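Local coordinates for protein Hsc70 cochaperone (SGT) (Aspergillus fumigatus, PDB 3SZ7) that acts as a co-chaperone that binds tail-anchored proteins destined for the endoplasmic reticulum and directs them to the GET pathway, its TPR domain binding heat-shock chaperones, at residues A43-L48 with V73-Y78. Sequence-based numbering, arbitrary orientation.
Sequences ANPIYL and VVDPKY
Pro45 and Tyr78 meet where the second predicted TPR unit begins and ends: Pro45 starts helix 45-57, and Tyr78 closes the turn that follows helix 61-74. The Tyr78 ring extends alongside the proline, its CG anti to the backbone N (chi1 -179°), and CD2 lies 3.9 Å from Pro45 CB. The carbonyl O of Pro45 sits at the ring edge, near its plane, 3.5 Å from Tyr78 CE2; the same oxygen takes a hydrogen bond from Ser49 OG. At the far end of the ring, Ile46 CG1 approaches Tyr78 OH to 4.0 Å, the two side chains crossing at about a right angle. Next to the tyrosine, Asp75 CB packs against the proline ring, 4.1 Å from Pro45 CG. Both Val74 methyls meet Ala43 O in the loop before the helix, CG2 at 3.7 Å; CG2 also touches Ala43 CB, and CG1 touches Pro45 CD. Hydrogen bonds within each segment fix the two turns. Asn44 caps helix 45-57, OD1 taking Tyr47 N at 2.9 Å on a lone pair in the carbonyl plane. Asp75 OD1 receives Lys77 N from above the carboxylate plane, an Asx turn within the type I turn that ends at Tyr78. This small, largely apolar contact at the surface joins the start of the first helix to the exit of the second in a helix-turn-helix TPR hairpin.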
ATOM      1  N   ALA A  43      -6.131 -17.028   3.816  1.00 19.47           N
ATOM      2  CA  ALA A  43      -6.762 -15.847   3.231  1.00 20.93           C
ATOM      3  C   ALA A  43      -7.499 -14.944   4.229  1.00 23.94           C
ATOM      4  O   ALA A  43      -8.406 -14.208   3.851  1.00 21.42           O
ATOM      5  CB  ALA A  43      -7.690 -16.251   2.080  1.00 24.62           C
ATOM      6  N   ASN A  44      -7.117 -14.993   5.501  1.00 17.09           N
ATOM      7  CA  ASN A  44      -7.683 -14.059   6.460  1.00 17.96           C
ATOM      8  C   ASN A  44      -7.210 -12.639   6.146  1.00 19.96           C
ATOM      9  O   ASN A  44      -6.011 -12.399   6.056  1.00 19.20           O
ATOM     10  CB  ASN A  44      -7.303 -14.434   7.888  1.00 17.54           C
ATOM     11  CG  ASN A  44      -7.887 -13.479   8.902  1.00 23.67           C
ATOM     12  OD1 ASN A  44      -7.279 -12.463   9.234  1.00 23.90           O
ATOM     13  ND2 ASN A  44      -9.083 -13.788   9.388  1.00 20.51           N
ATOM     14  N   PRO A  45      -8.151 -11.700   5.964  1.00 20.41           N
ATOM     15  CA  PRO A  45      -7.780 -10.344   5.533  1.00 16.17           C
ATOM     16  C   PRO A  45      -6.944  -9.583   6.560  1.00 17.84           C
ATOM     17  O   PRO A  45      -6.109  -8.773   6.165  1.00 18.34           O
ATOM     18  CB  PRO A  45      -9.129  -9.657   5.321  1.00 19.19           C
ATOM     19  CG  PRO A  45     -10.100 -10.448   6.142  1.00 32.89           C
ATOM     20  CD  PRO A  45      -9.610 -11.862   6.094  1.00 24.27           C
ATOM     21  N   ILE A  46      -7.157  -9.831   7.848  1.00 16.39           N
ATOM     22  CA  ILE A  46      -6.341  -9.175   8.864  1.00 19.63           C
ATOM     23  C   ILE A  46      -4.912  -9.687   8.808  1.00 22.24           C
ATOM     24  O   ILE A  46      -3.969  -8.899   8.778  1.00 20.82           O
ATOM     25  CB  ILE A  46      -6.909  -9.366  10.284  1.00 23.40           C
ATOM     26  CG1 ILE A  46      -8.256  -8.654  10.406  1.00 28.02           C
ATOM     27  CG2 ILE A  46      -5.936  -8.818  11.313  1.00 26.02           C
ATOM     28  CD1 ILE A  46      -8.904  -8.811  11.766  1.00 37.85           C
ATOM     29  N   TYR A  47      -4.754 -11.008   8.781  1.00 20.16           N
ATOM     30  CA  TYR A  47      -3.426 -11.611   8.708  1.00 21.58           C
ATOM     31  C   TYR A  47      -2.744 -11.256   7.392  1.00 19.79           C
ATOM     32  O   TYR A  47      -1.538 -11.003   7.358  1.00 17.93           O
ATOM     33  CB  TYR A  47      -3.499 -13.131   8.853  1.00 19.14           C
ATOM     34  CG  TYR A  47      -4.169 -13.623  10.114  1.00 23.77           C
ATOM     35  CD1 TYR A  47      -4.347 -12.786  11.210  1.00 25.86           C
ATOM     36  CD2 TYR A  47      -4.621 -14.933  10.209  1.00 17.61           C
ATOM     37  CE1 TYR A  47      -4.963 -13.246  12.369  1.00 24.47           C
ATOM     38  CE2 TYR A  47      -5.228 -15.398  11.354  1.00 15.46           C
ATOM     39  CZ  TYR A  47      -5.400 -14.553  12.428  1.00 23.59           C
ATOM     40  OH  TYR A  47      -6.011 -15.028  13.565  1.00 24.37           O
ATOM     41  N   LEU A  48      -3.513 -11.239   6.307  1.00 14.03           N
ATOM     42  CA  LEU A  48      -2.966 -10.851   5.006  1.00 14.04           C
ATOM     43  C   LEU A  48      -2.461  -9.418   4.997  1.00 17.63           C
ATOM     44  O   LEU A  48      -1.378  -9.135   4.477  1.00 15.30           O
ATOM     45  CB  LEU A  48      -3.999 -11.032   3.893  1.00 15.60           C
ATOM     46  CG  LEU A  48      -4.243 -12.466   3.421  1.00 16.70           C
ATOM     47  CD1 LEU A  48      -5.420 -12.499   2.467  1.00 16.13           C
ATOM     48  CD2 LEU A  48      -2.986 -13.006   2.758  1.00 17.51           C
ATOM     49  N   VAL A  73      -9.930  -8.756  -2.056  1.00 20.22           N
ATOM     50  CA  VAL A  73     -10.803  -9.654  -2.800  1.00 21.14           C
ATOM     51  C   VAL A  73     -11.703 -10.410  -1.828  1.00 22.38           C
ATOM     52  O   VAL A  73     -12.901 -10.563  -2.065  1.00 22.92           O
ATOM     53  CB  VAL A  73     -10.003 -10.661  -3.654  1.00 23.21           C
ATOM     54  CG1 VAL A  73     -10.928 -11.710  -4.249  1.00 30.91           C
ATOM     55  CG2 VAL A  73      -9.236  -9.935  -4.753  1.00 23.54           C
ATOM     56  N   VAL A  74     -11.114 -10.871  -0.731  1.00 19.04           N
ATOM     57  CA  VAL A  74     -11.848 -11.581   0.313  1.00 20.17           C
ATOM     58  C   VAL A  74     -12.809 -10.657   1.061  1.00 29.66           C
ATOM     59  O   VAL A  74     -13.944 -11.031   1.359  1.00 26.35           O
ATOM     60  CB  VAL A  74     -10.877 -12.230   1.321  1.00 26.26           C
ATOM     61  CG1 VAL A  74     -11.627 -12.722   2.554  1.00 28.96           C
ATOM     62  CG2 VAL A  74     -10.116 -13.366   0.649  1.00 19.40           C
ATOM     63  N   ASP A  75     -12.349  -9.445   1.351  1.00 19.18           N
ATOM     64  CA  ASP A  75     -13.137  -8.492   2.119  1.00 22.28           C
ATOM     65  C   ASP A  75     -12.961  -7.076   1.572  1.00 23.21           C
ATOM     66  O   ASP A  75     -12.175  -6.294   2.109  1.00 20.06           O
ATOM     67  CB  ASP A  75     -12.720  -8.540   3.592  1.00 22.99           C
ATOM     68  CG  ASP A  75     -13.658  -7.755   4.489  1.00 34.67           C
ATOM     69  OD1 ASP A  75     -14.578  -7.094   3.962  1.00 32.37           O
ATOM     70  OD2 ASP A  75     -13.470  -7.793   5.722  1.00 34.13           O
ATOM     71  N   PRO A  76     -13.698  -6.741   0.503  1.00 18.05           N
ATOM     72  CA  PRO A  76     -13.584  -5.421  -0.129  1.00 16.27           C
ATOM     73  C   PRO A  76     -14.021  -4.284   0.795  1.00 21.22           C
ATOM     74  O   PRO A  76     -13.811  -3.116   0.465  1.00 24.96           O
ATOM     75  CB  PRO A  76     -14.531  -5.522  -1.330  1.00 20.29           C
ATOM     76  CG  PRO A  76     -15.481  -6.614  -0.985  1.00 22.88           C
ATOM     77  CD  PRO A  76     -14.684  -7.598  -0.177  1.00 23.99           C
ATOM     78  N   LYS A  77     -14.619  -4.623   1.934  1.00 16.83           N
ATOM     79  CA  LYS A  77     -15.082  -3.615   2.889  1.00 23.98           C
ATOM     80  C   LYS A  77     -14.050  -3.330   3.980  1.00 27.02           C
ATOM     81  O   LYS A  77     -14.306  -2.556   4.900  1.00 31.42           O
ATOM     82  CB  LYS A  77     -16.383  -4.075   3.544  1.00 28.09           C
ATOM     83  CG  LYS A  77     -17.501  -4.387   2.567  1.00 42.82           C
ATOM     84  CD  LYS A  77     -18.290  -3.144   2.194  1.00 54.08           C
ATOM     85  CE  LYS A  77     -19.680  -3.524   1.698  1.00 59.20           C
ATOM     86  NZ  LYS A  77     -20.490  -2.336   1.309  1.00 66.79           N
ATOM     87  N   TYR A  78     -12.887  -3.966   3.886  1.00 22.04           N
ATOM     88  CA  TYR A  78     -11.848  -3.806   4.902  1.00 19.04           C
ATOM     89  C   TYR A  78     -10.889  -2.706   4.481  1.00 22.62           C
ATOM     90  O   TYR A  78      -9.990  -2.937   3.677  1.00 24.07           O
ATOM     91  CB  TYR A  78     -11.113  -5.129   5.117  1.00 19.20           C
ATOM     92  CG  TYR A  78     -10.028  -5.104   6.162  1.00 18.14           C
ATOM     93  CD1 TYR A  78     -10.185  -4.397   7.349  1.00 25.30           C
ATOM     94  CD2 TYR A  78      -8.865  -5.829   5.979  1.00 15.89           C
ATOM     95  CE1 TYR A  78      -9.190  -4.394   8.304  1.00 22.54           C
ATOM     96  CE2 TYR A  78      -7.873  -5.835   6.930  1.00 17.89           C
ATOM     97  CZ  TYR A  78      -8.037  -5.120   8.089  1.00 21.32           C
ATOM     98  OH  TYR A  78      -7.025  -5.148   9.019  1.00 21.31           O
TER